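Local coordinates for protein (S)-2-haloacid dehalogenase 4A (Burkholderia cepacia, PDB 2NO4) that catalyses the hydrolytic dehalogenation of short-chain (S)-2-haloalkanoic acids, giving the (R)-2-hydroxyalkanoic acids with inversion of configuration, at residues L148-S153 against D172-N177; L104-D109 against S142-V147; S47-Q52 against R83-E88. One frame throughout, in Å; residues are numbered along the deposited sequence.

The three contacts illustrate how a HAD enzyme combines a Rossmann-like core with a helical cap. Contact 1 lies in the core, where the border strand of the sheet meets a helix; contact 3 joins two helices of the cap; contact 2 sets the chain returning from cap to core against a core turn. Contacts 1 and 3 are on opposite sides of the chain's centre, their own centres 35 Å apart, whereas contact 2 is 19 Å from contact 1 and 27 Å from contact 3, centre to centre. The side chains of Leu152 and Leu144 lie about 7 and 8 Å from those of the substrate-binding Ser128 and Ala21, while segment 47-52 itself contributes Arg51.

Contact 1: residues L148-S153 against D172-N177; sequences LDSCLS and DRLGVN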
loop_
_atom_site.group_PDB
_atom_site.type_symbol
_atom_site.label_atom_id
_atom_site.label_comp_id
_atom_site.label_asym_id
_atom_site.label_seq_id
_atom_site.Cartn_x
_atom_site.Cartn_y
_atom_site.Cartn_z
ATOM N N LEU B 148 4.099 -21.125 -21.141
ATOM C CA LEU B 148 4.966 -20.842 -19.978
ATOM C C LEU B 148 5.938 -21.975 -19.613
ATOM O O LEU B 148 5.546 -23.146 -19.569
ATOM C CB LEU B 148 4.120 -20.540 -18.735
ATOM C CG LEU B 148 3.280 -19.272 -18.695
ATOM C CD1 LEU B 148 2.398 -19.342 -17.453
ATOM C CD2 LEU B 148 4.145 -18.013 -18.710
ATOM N N ASP B 149 7.186 -21.618 -19.313
ATOM C CA ASP B 149 8.156 -22.574 -18.809
ATOM C C ASP B 149 8.017 -22.810 -17.313
ATOM O O ASP B 149 8.265 -23.910 -16.821
ATOM C CB ASP B 149 9.585 -22.114 -19.138
ATOM C CG ASP B 149 9.866 -22.141 -20.628
ATOM O OD1 ASP B 149 9.625 -23.215 -21.240
ATOM O OD2 ASP B 149 10.289 -21.099 -21.203
ATOM N N SER B 150 7.625 -21.774 -16.581
ATOM C CA SER B 150 7.684 -21.811 -15.135
ATOM C C SER B 150 6.758 -20.737 -14.541
ATOM O O SER B 150 6.533 -19.680 -15.128
ATOM C CB SER B 150 9.137 -21.628 -14.674
ATOM O OG SER B 150 9.230 -21.398 -13.279
ATOM N N CYS B 151 6.196 -21.050 -13.383
ATOM C CA CYS B 151 5.329 -20.129 -12.690
ATOM C C CYS B 151 5.790 -20.134 -11.246
ATOM O O CYS B 151 5.637 -21.135 -10.515
ATOM C CB CYS B 151 3.874 -20.572 -12.838
ATOM S SG CYS B 151 2.673 -19.448 -12.069
ATOM N N LEU B 152 6.369 -19.004 -10.843
ATOM C CA LEU B 152 6.949 -18.833 -9.506
ATOM C C LEU B 152 6.048 -17.958 -8.620
ATOM O O LEU B 152 5.520 -16.933 -9.063
ATOM C CB LEU B 152 8.363 -18.293 -9.636
ATOM C CG LEU B 152 9.244 -19.233 -10.471
ATOM C CD1 LEU B 152 10.585 -18.617 -10.748
ATOM C CD2 LEU B 152 9.402 -20.592 -9.766
ATOM N N SER B 153 5.856 -18.393 -7.377
ATOM C CA SER B 153 4.908 -17.763 -6.468
ATOM C C SER B 153 5.574 -17.196 -5.209
ATOM O O SER B 153 6.519 -17.808 -4.677
ATOM C CB SER B 153 3.828 -18.755 -6.074
ATOM O OG SER B 153 2.957 -18.143 -5.135
ATOM N N ASP B 172 17.317 -17.857 -8.619
ATOM C CA ASP B 172 17.610 -19.201 -8.091
ATOM C C ASP B 172 16.875 -20.320 -8.827
ATOM O O ASP B 172 17.508 -21.280 -9.293
ATOM C CB ASP B 172 17.363 -19.298 -6.574
ATOM C CG ASP B 172 18.262 -18.372 -5.763
ATOM O OD1 ASP B 172 19.243 -17.797 -6.277
ATOM O OD2 ASP B 172 17.972 -18.188 -4.579
ATOM N N ARG B 173 15.556 -20.229 -8.925
ATOM C CA ARG B 173 14.800 -21.288 -9.578
ATOM C C ARG B 173 15.072 -21.383 -11.080
ATOM O O ARG B 173 15.074 -22.476 -11.647
ATOM C CB ARG B 173 13.311 -21.132 -9.339
ATOM C CG ARG B 173 12.907 -21.487 -7.933
ATOM C CD ARG B 173 13.237 -22.964 -7.605
ATOM N NE ARG B 173 12.137 -23.506 -6.825
ATOM C CZ ARG B 173 11.015 -23.992 -7.354
ATOM N NH1 ARG B 173 10.850 -24.069 -8.691
ATOM N NH2 ARG B 173 10.072 -24.425 -6.539
ATOM N N LEU B 174 15.269 -20.235 -11.728
ATOM C CA LEU B 174 15.437 -20.228 -13.184
ATOM C C LEU B 174 16.869 -20.411 -13.661
ATOM O O LEU B 174 17.096 -20.548 -14.866
ATOM C CB LEU B 174 14.811 -18.975 -13.823
ATOM C CG LEU B 174 13.281 -18.850 -13.619
ATOM C CD1 LEU B 174 12.823 -17.469 -14.075
ATOM C CD2 LEU B 174 12.505 -19.968 -14.340
ATOM N N GLY B 175 17.818 -20.397 -12.725
ATOM C CA GLY B 175 19.248 -20.568 -13.032
ATOM C C GLY B 175 19.811 -19.422 -13.838
ATOM O O GLY B 175 20.605 -19.630 -14.759
ATOM N N VAL B 176 19.362 -18.203 -13.536
ATOM C CA VAL B 176 19.829 -17.015 -14.248
ATOM C C VAL B 176 20.359 -15.950 -13.283
ATOM O O VAL B 176 19.968 -15.901 -12.102
ATOM C CB VAL B 176 18.699 -16.381 -15.175
ATOM C CG1 VAL B 176 18.295 -17.321 -16.314
ATOM C CG2 VAL B 176 17.438 -16.036 -14.342
ATOM N N ASN B 177 21.239 -15.091 -13.793
ATOM C CA ASN B 177 21.631 -13.896 -13.079
ATOM C C ASN B 177 20.629 -12.772 -13.317
ATOM O O ASN B 177 19.982 -12.760 -14.357
ATOM C CB ASN B 177 22.996 -13.432 -13.551
ATOM C CG ASN B 177 24.057 -14.467 -13.311
ATOM O OD1 ASN B 177 24.023 -15.186 -12.302
ATOM N ND2 ASN B 177 25.004 -14.566 -14.247
#
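Leu152 and Ser150 pack against Leu174 and Arg173 in a strand-on-helix contact at the border of the parallel, Rossmann-like sheet of the HAD core. Strand 150-153 is the outermost strand on its side within the chain, and helix 164-174 belongs to the beta-alpha-beta crossover that carries the chain from it to strand 181-185. The example shows how alternation along a strand serves two helical layers: Ser150 and Leu152 face helix 164-174 from the backbone outward, whereas Cys151 points away and packs on Leu135 and Leu139 of helix 132-141.

No hydrogen bond joins the two segments, so packing does the work. Both methyls of Leu152 lie 4.0 Å from CB of Arg173, and its CD1 also reaches CG of Leu174 at 3.9 Å. Leu152 CG stands anti to its carbonyl carbon (chi1 -58°), a setting that sends the fork toward the side chains of Arg173 and Leu174. The arginine chain bends at chi2 and chi3 and runs toward the strand, its guanidinium meeting the leucine obliquely, with NH1 of Arg173 3.9 Å from CD2 of Leu152.

Leu174 starts off neither toward the strand nor away from it, yet its end closes in, and it also rests on Ala125 of strand 123-128, so that one side chain spans two adjacent strands. Just beyond it the helix stops at Gly175, whose phi is positive. One methyl of Leu174 settles on the serine, with CD2 3.8 Å from CB of Ser150 and 3.7 Å from its OG.

Contact 2: residues L104-D109 against S142-V147; sequences LSAYPD and SKLDRV. With SO4 (sulfate ion), chain L.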
loop_
_atom_site.group_PDB
_atom_site.type_symbol
_atom_site.label_atom_id
_atom_site.label_comp_id
_atom_site.label_asym_id
_atom_site.label_seq_id
_atom_site.Cartn_x
_atom_site.Cartn_y
_atom_site.Cartn_z
ATOM N N LEU B 104 -9.712 -14.785 -13.911
ATOM C CA LEU B 104 -9.496 -13.464 -14.536
ATOM C C LEU B 104 -9.116 -13.581 -15.999
ATOM O O LEU B 104 -8.261 -14.394 -16.346
ATOM C CB LEU B 104 -8.342 -12.729 -13.846
ATOM C CG LEU B 104 -8.469 -11.907 -12.598
ATOM C CD1 LEU B 104 -7.209 -11.050 -12.544
ATOM C CD2 LEU B 104 -9.748 -11.006 -12.537
ATOM N N SER B 105 -9.741 -12.741 -16.827
ATOM C CA SER B 105 -9.414 -12.573 -18.246
ATOM C C SER B 105 -7.958 -12.194 -18.450
ATOM O O SER B 105 -7.417 -11.322 -17.727
ATOM C CB SER B 105 -10.244 -11.424 -18.842
ATOM O OG SER B 105 -11.614 -11.630 -18.610
ATOM N N ALA B 106 -7.349 -12.830 -19.446
ATOM C CA ALA B 106 -6.056 -12.404 -19.971
ATOM C C ALA B 106 -6.266 -11.170 -20.831
ATOM O O ALA B 106 -7.300 -11.042 -21.509
ATOM C CB ALA B 106 -5.410 -13.506 -20.790
ATOM N N TYR B 107 -5.282 -10.270 -20.805
ATOM C CA TYR B 107 -5.213 -9.214 -21.806
ATOM C C TYR B 107 -5.116 -9.828 -23.198
ATOM O O TYR B 107 -4.536 -10.900 -23.361
ATOM C CB TYR B 107 -4.039 -8.239 -21.531
ATOM C CG TYR B 107 -4.360 -7.283 -20.429
ATOM C CD1 TYR B 107 -5.119 -6.118 -20.677
ATOM C CD2 TYR B 107 -3.961 -7.558 -19.118
ATOM C CE1 TYR B 107 -5.438 -5.246 -19.646
ATOM C CE2 TYR B 107 -4.274 -6.698 -18.102
ATOM C CZ TYR B 107 -5.015 -5.547 -18.378
ATOM O OH TYR B 107 -5.320 -4.701 -17.348
ATOM N N PRO B 108 -5.672 -9.142 -24.208
ATOM C CA PRO B 108 -5.876 -9.789 -25.529
ATOM C C PRO B 108 -4.582 -10.277 -26.226
ATOM O O PRO B 108 -4.611 -11.297 -26.899
ATOM C CB PRO B 108 -6.616 -8.712 -26.366
ATOM C CG PRO B 108 -6.406 -7.409 -25.660
ATOM C CD PRO B 108 -6.142 -7.747 -24.168
ATOM N N ASP B 109 -3.469 -9.565 -26.045
ATOM C CA ASP B 109 -2.214 -9.900 -26.707
ATOM C C ASP B 109 -1.316 -10.848 -25.871
ATOM O O ASP B 109 -0.211 -11.182 -26.305
ATOM C CB ASP B 109 -1.438 -8.612 -27.053
ATOM C CG ASP B 109 -2.136 -7.757 -28.123
ATOM O OD1 ASP B 109 -3.227 -8.161 -28.624
ATOM O OD2 ASP B 109 -1.600 -6.677 -28.474
ATOM N N SER B 142 -7.408 -19.236 -19.156
ATOM C CA SER B 142 -7.032 -18.356 -20.268
ATOM C C SER B 142 -6.045 -18.990 -21.258
ATOM O O SER B 142 -5.525 -18.306 -22.146
ATOM C CB SER B 142 -6.494 -17.024 -19.724
ATOM O OG SER B 142 -5.445 -17.270 -18.794
ATOM N N LYS B 143 -5.803 -20.295 -21.097
ATOM C CA LYS B 143 -4.836 -21.086 -21.903
ATOM C C LYS B 143 -3.400 -20.543 -21.934
ATOM O O LYS B 143 -2.654 -20.772 -22.905
ATOM C CB LYS B 143 -5.358 -21.344 -23.326
ATOM C CG LYS B 143 -6.681 -22.072 -23.355
ATOM C CD LYS B 143 -7.190 -22.263 -24.795
ATOM C CE LYS B 143 -8.593 -22.905 -24.819
ATOM N NZ LYS B 143 -9.625 -21.962 -24.233
ATOM N N LEU B 144 -3.016 -19.838 -20.865
ATOM C CA LEU B 144 -1.675 -19.262 -20.751
ATOM C C LEU B 144 -0.670 -20.310 -20.293
ATOM O O LEU B 144 0.530 -20.146 -20.472
ATOM C CB LEU B 144 -1.678 -18.034 -19.838
ATOM C CG LEU B 144 -2.484 -16.821 -20.329
ATOM C CD1 LEU B 144 -2.538 -15.708 -19.310
ATOM C CD2 LEU B 144 -1.936 -16.288 -21.669
ATOM N N ASP B 145 -1.196 -21.389 -19.718
ATOM C CA ASP B 145 -0.466 -22.593 -19.312
ATOM C C ASP B 145 0.566 -23.087 -20.346
ATOM O O ASP B 145 1.731 -23.347 -20.021
ATOM C CB ASP B 145 -1.484 -23.728 -18.953
ATOM C CG ASP B 145 -2.619 -23.934 -20.038
ATOM O OD1 ASP B 145 -2.386 -24.411 -21.181
ATOM O OD2 ASP B 145 -3.774 -23.644 -19.719
ATOM N N ARG B 146 0.128 -23.197 -21.595
ATOM C CA ARG B 146 0.947 -23.807 -22.635
ATOM C C ARG B 146 2.053 -22.915 -23.154
ATOM O O ARG B 146 2.924 -23.376 -23.882
ATOM C CB ARG B 146 0.071 -24.287 -23.795
ATOM C CG ARG B 146 -0.643 -23.203 -24.566
ATOM C CD ARG B 146 -1.881 -23.788 -25.269
ATOM N NE ARG B 146 -2.846 -24.366 -24.318
ATOM C CZ ARG B 146 -4.051 -24.814 -24.664
ATOM N NH1 ARG B 146 -4.438 -24.759 -25.937
ATOM N NH2 ARG B 146 -4.872 -25.314 -23.746
ATOM N N VAL B 147 2.016 -21.642 -22.784
ATOM C CA VAL B 147 2.997 -20.692 -23.284
ATOM C C VAL B 147 4.009 -20.303 -22.204
ATOM O O VAL B 147 4.710 -19.290 -22.363
ATOM C CB VAL B 147 2.327 -19.451 -23.978
ATOM C CG1 VAL B 147 1.559 -19.900 -25.195
ATOM C CG2 VAL B 147 1.381 -18.685 -23.037
HETATM S S SO4 L . -2.377 -5.836 -24.325
HETATM O O1 SO4 L . -2.713 -7.269 -24.484
HETATM O O2 SO4 L . -3.446 -5.049 -23.654
HETATM O O3 SO4 L . -1.139 -5.787 -23.585
HETATM O O4 SO4 L . -2.272 -5.186 -25.619
#
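Ala106 and Ser142 are the point of closest backbone approach, their CA atoms 6.0 Å apart, where a loop, 104-109, extended through Tyr107, passes the turn that follows helix 132-141 without any hydrogen bond between the two.

The touching is done by a single methyl group. CB of Ala106 points at the turn and fits between two carbons, CB of Ser142 at 3.8 Å and CD1 of Leu144 at 3.9 Å. Ser142 presents carbon here, its OG, placed between the backbone N and the carbonyl carbon (chi1 53°), being turned to the carbonyl O of Ala138 one turn back, to which it bonds. Leu144 is buried and continues the apolar patch onto Ala111 of helix 110-119.

Behind the turn, the guanidinium of Arg146 has two neighbours. Its NE donates to OD1 of Asp145 at 3.2 Å in a salt bridge that is close to straight (169°) and lies in the guanidinium plane, while CB of Lys143 sits 3.9 Å above the centre of one face.

The loop's other flank holds a sulfate, probably from the crystallisation liquor. The backbone N of Asp109 donates to sulfate O1 at 2.9 Å, and Ser224, Leu225 and Arg206 complete the grip; Arg206 also makes a cation-pi contact with the Tyr107 ring.

Backbone bonds of Ser105 with Asp27 and of Tyr107 with Leu25 pair this strip with the chain leaving strand 16-19, as expected of the two linkers joining a HAD core to its inserted helical cap. The turn it leans on is a Schellman motif, with Lys143 at C-prime in positive phi, closing helix 132-141.

Contact 3: residues S47-Q52 against R83-E88; sequences SMLWRQ and RTYHLE. With SO4 (sulfate ion), chain J.
The Tyr85 ring meets Leu49 obliquely, its CE1 3.8 Å from the leucine CD2, while, well away from this ring, the guanidinium of Arg83 takes a sulfate at its edge. The setting is a helical hairpin of the cap domain, helix 43-63 against helix 70-84, and the contact lies at the surface where the second helix ends. The sulfate, probably from the crystallisation liquor, is clasped by two donors of one edge: Arg83 NE reaches sulfate O3 at 3.0 Å, and Arg83 NH2 reaches O2 at 2.8 Å in an almost straight bond (176°). Arg90 NE donates to the same ion, which is thus bound by two arginines.

A third flat group, the imidazole of His86, adds a bond at the helix end. His86 adopts positive phi and forms a Schellman motif; its ND1 donates to the carbonyl O of Arg83 at 2.9 Å, the oxygen lying 20° out of the imidazole plane, and its backbone N bonds to that same oxygen. One carbonyl thus receives both a main-chain and a side-chain donor.

On the partner helix, Arg51 binds the haloacid substrate, while Leu49 handles the packing and rests on Ala81 as well. Thr84 turns its hydroxyl back to the carbonyl of Phe80 and gives its methyl to the interface; Pro210 of the second subunit also packs on Arg83 and Thr84. Leu49 CG is swung anti to the backbone N (chi1 -176°), which carries CD2 out between tyrosine and threonine. Leucine and threonine meet tip to tip, methyl on methyl, with CD2 of Leu49 3.7 Å from CG2 of Thr84.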
loop_
_atom_site.group_PDB
_atom_site.type_symbol
_atom_site.label_atom_id
_atom_site.label_comp_id
_atom_site.label_asym_id
_atom_site.label_seq_id
_atom_site.Cartn_x
_atom_site.Cartn_y
_atom_site.Cartn_z
ATOM N N SER B 47 -14.242 -1.859 -7.201
ATOM C CA SER B 47 -13.111 -2.483 -7.887
ATOM C C SER B 47 -11.768 -1.854 -7.489
ATOM O O SER B 47 -10.818 -2.577 -7.218
ATOM C CB SER B 47 -13.315 -2.425 -9.397
ATOM O OG SER B 47 -12.347 -3.226 -10.049
ATOM N N MET B 48 -11.695 -0.519 -7.480
ATOM C CA MET B 48 -10.477 0.184 -7.083
ATOM C C MET B 48 -10.090 -0.070 -5.616
ATOM O O MET B 48 -8.918 -0.252 -5.305
ATOM C CB MET B 48 -10.613 1.673 -7.306
ATOM C CG MET B 48 -10.823 2.070 -8.766
ATOM S SD MET B 48 -11.099 3.893 -8.882
ATOM C CE MET B 48 -9.592 4.424 -8.064
ATOM N N LEU B 49 -11.061 -0.060 -4.715
ATOM C CA LEU B 49 -10.763 -0.323 -3.289
ATOM C C LEU B 49 -10.323 -1.762 -3.053
ATOM O O LEU B 49 -9.388 -1.981 -2.274
ATOM C CB LEU B 49 -11.958 -0.004 -2.390
ATOM C CG LEU B 49 -11.752 -0.142 -0.871
ATOM C CD1 LEU B 49 -10.619 0.730 -0.287
ATOM C CD2 LEU B 49 -13.082 0.224 -0.214
ATOM N N TRP B 50 -11.003 -2.722 -3.695
ATOM C CA TRP B 50 -10.608 -4.126 -3.597
ATOM C C TRP B 50 -9.113 -4.278 -3.952
ATOM O O TRP B 50 -8.325 -4.858 -3.197
ATOM C CB TRP B 50 -11.462 -4.965 -4.535
ATOM C CG TRP B 50 -11.252 -6.474 -4.483
ATOM C CD1 TRP B 50 -10.501 -7.192 -3.608
ATOM C CD2 TRP B 50 -11.868 -7.401 -5.358
ATOM N NE1 TRP B 50 -10.599 -8.546 -3.908
ATOM C CE2 TRP B 50 -11.468 -8.691 -4.960
ATOM C CE3 TRP B 50 -12.764 -7.260 -6.437
ATOM C CZ2 TRP B 50 -11.892 -9.848 -5.636
ATOM C CZ3 TRP B 50 -13.208 -8.434 -7.106
ATOM C CH2 TRP B 50 -12.769 -9.697 -6.681
ATOM N N ARG B 51 -8.748 -3.764 -5.125
ATOM C CA ARG B 51 -7.383 -3.839 -5.615
ATOM C C ARG B 51 -6.376 -3.152 -4.667
ATOM O O ARG B 51 -5.336 -3.722 -4.351
ATOM C CB ARG B 51 -7.320 -3.243 -7.054
ATOM C CG ARG B 51 -5.889 -3.034 -7.608
ATOM C CD ARG B 51 -5.190 -4.349 -7.834
ATOM N NE ARG B 51 -3.983 -4.200 -8.648
ATOM C CZ ARG B 51 -3.076 -5.162 -8.819
ATOM N NH1 ARG B 51 -3.230 -6.330 -8.225
ATOM N NH2 ARG B 51 -1.997 -4.940 -9.568
ATOM N N GLN B 52 -6.686 -1.938 -4.231
ATOM C CA GLN B 52 -5.816 -1.165 -3.356
ATOM C C GLN B 52 -5.565 -1.887 -2.022
ATOM O O GLN B 52 -4.417 -1.930 -1.543
ATOM C CB GLN B 52 -6.402 0.263 -3.083
ATOM C CG GLN B 52 -5.466 1.182 -2.164
ATOM C CD GLN B 52 -5.585 0.920 -0.614
ATOM O OE1 GLN B 52 -6.688 0.665 -0.120
ATOM N NE2 GLN B 52 -4.451 1.048 0.146
ATOM N N ARG B 83 -18.301 -4.342 2.430
ATOM C CA ARG B 83 -18.831 -3.681 3.645
ATOM C C ARG B 83 -18.704 -2.133 3.575
ATOM O O ARG B 83 -19.575 -1.402 4.000
ATOM C CB ARG B 83 -18.109 -4.206 4.890
ATOM C CG ARG B 83 -18.342 -5.658 5.182
ATOM C CD ARG B 83 -17.360 -6.181 6.247
ATOM N NE ARG B 83 -17.772 -7.508 6.715
ATOM C CZ ARG B 83 -17.079 -8.251 7.571
ATOM N NH1 ARG B 83 -15.893 -7.830 8.015
ATOM N NH2 ARG B 83 -17.559 -9.436 7.949
ATOM N N THR B 84 -17.596 -1.646 3.022
ATOM C CA THR B 84 -17.367 -0.200 2.911
ATOM C C THR B 84 -18.494 0.427 2.091
ATOM O O THR B 84 -19.004 1.506 2.453
ATOM C CB THR B 84 -15.977 0.066 2.270
ATOM O OG1 THR B 84 -14.960 -0.343 3.196
ATOM C CG2 THR B 84 -15.780 1.547 1.914
ATOM N N TYR B 85 -18.886 -0.262 1.013
ATOM C CA TYR B 85 -19.938 0.223 0.106
ATOM C C TYR B 85 -21.362 -0.128 0.544
ATOM O O TYR B 85 -22.350 0.174 -0.177
ATOM C CB TYR B 85 -19.610 -0.089 -1.378
ATOM C CG TYR B 85 -18.515 0.852 -1.836
ATOM C CD1 TYR B 85 -17.154 0.494 -1.729
ATOM C CD2 TYR B 85 -18.836 2.155 -2.256
ATOM C CE1 TYR B 85 -16.146 1.390 -2.075
ATOM C CE2 TYR B 85 -17.852 3.052 -2.629
ATOM C CZ TYR B 85 -16.520 2.683 -2.527
ATOM O OH TYR B 85 -15.580 3.616 -2.855
ATOM N N HIS B 86 -21.442 -0.779 1.718
ATOM C CA HIS B 86 -22.701 -1.219 2.376
ATOM C C HIS B 86 -23.585 -1.965 1.367
ATOM O O HIS B 86 -24.780 -1.672 1.222
ATOM C CB HIS B 86 -23.501 -0.021 2.923
ATOM C CG HIS B 86 -22.976 0.576 4.189
ATOM N ND1 HIS B 86 -21.643 0.543 4.557
ATOM C CD2 HIS B 86 -23.604 1.294 5.149
ATOM C CE1 HIS B 86 -21.488 1.165 5.712
ATOM N NE2 HIS B 86 -22.657 1.642 6.086
ATOM N N LEU B 87 -23.006 -2.916 0.644
ATOM C CA LEU B 87 -23.742 -3.510 -0.475
ATOM C C LEU B 87 -24.806 -4.509 0.004
ATOM O O LEU B 87 -24.613 -5.186 1.001
ATOM C CB LEU B 87 -22.786 -4.106 -1.497
ATOM C CG LEU B 87 -22.255 -2.991 -2.428
ATOM C CD1 LEU B 87 -21.000 -3.418 -3.109
ATOM C CD2 LEU B 87 -23.301 -2.640 -3.470
ATOM N N GLU B 88 -25.956 -4.541 -0.672
ATOM C CA GLU B 88 -26.908 -5.629 -0.485
ATOM C C GLU B 88 -26.338 -6.968 -1.023
ATOM O O GLU B 88 -25.638 -6.998 -2.044
ATOM C CB GLU B 88 -28.224 -5.294 -1.185
ATOM C CG GLU B 88 -29.206 -6.439 -1.198
ATOM C CD GLU B 88 -30.500 -6.116 -1.941
ATOM O OE1 GLU B 88 -31.504 -6.835 -1.706
ATOM O OE2 GLU B 88 -30.525 -5.158 -2.757
HETATM S S SO4 J . -20.890 -9.441 6.013
HETATM O O1 SO4 J . -21.753 -10.309 5.214
HETATM O O2 SO4 J . -20.034 -10.235 6.878
HETATM O O3 SO4 J . -20.051 -8.691 5.085
HETATM O O4 SO4 J . -21.663 -8.553 6.879
#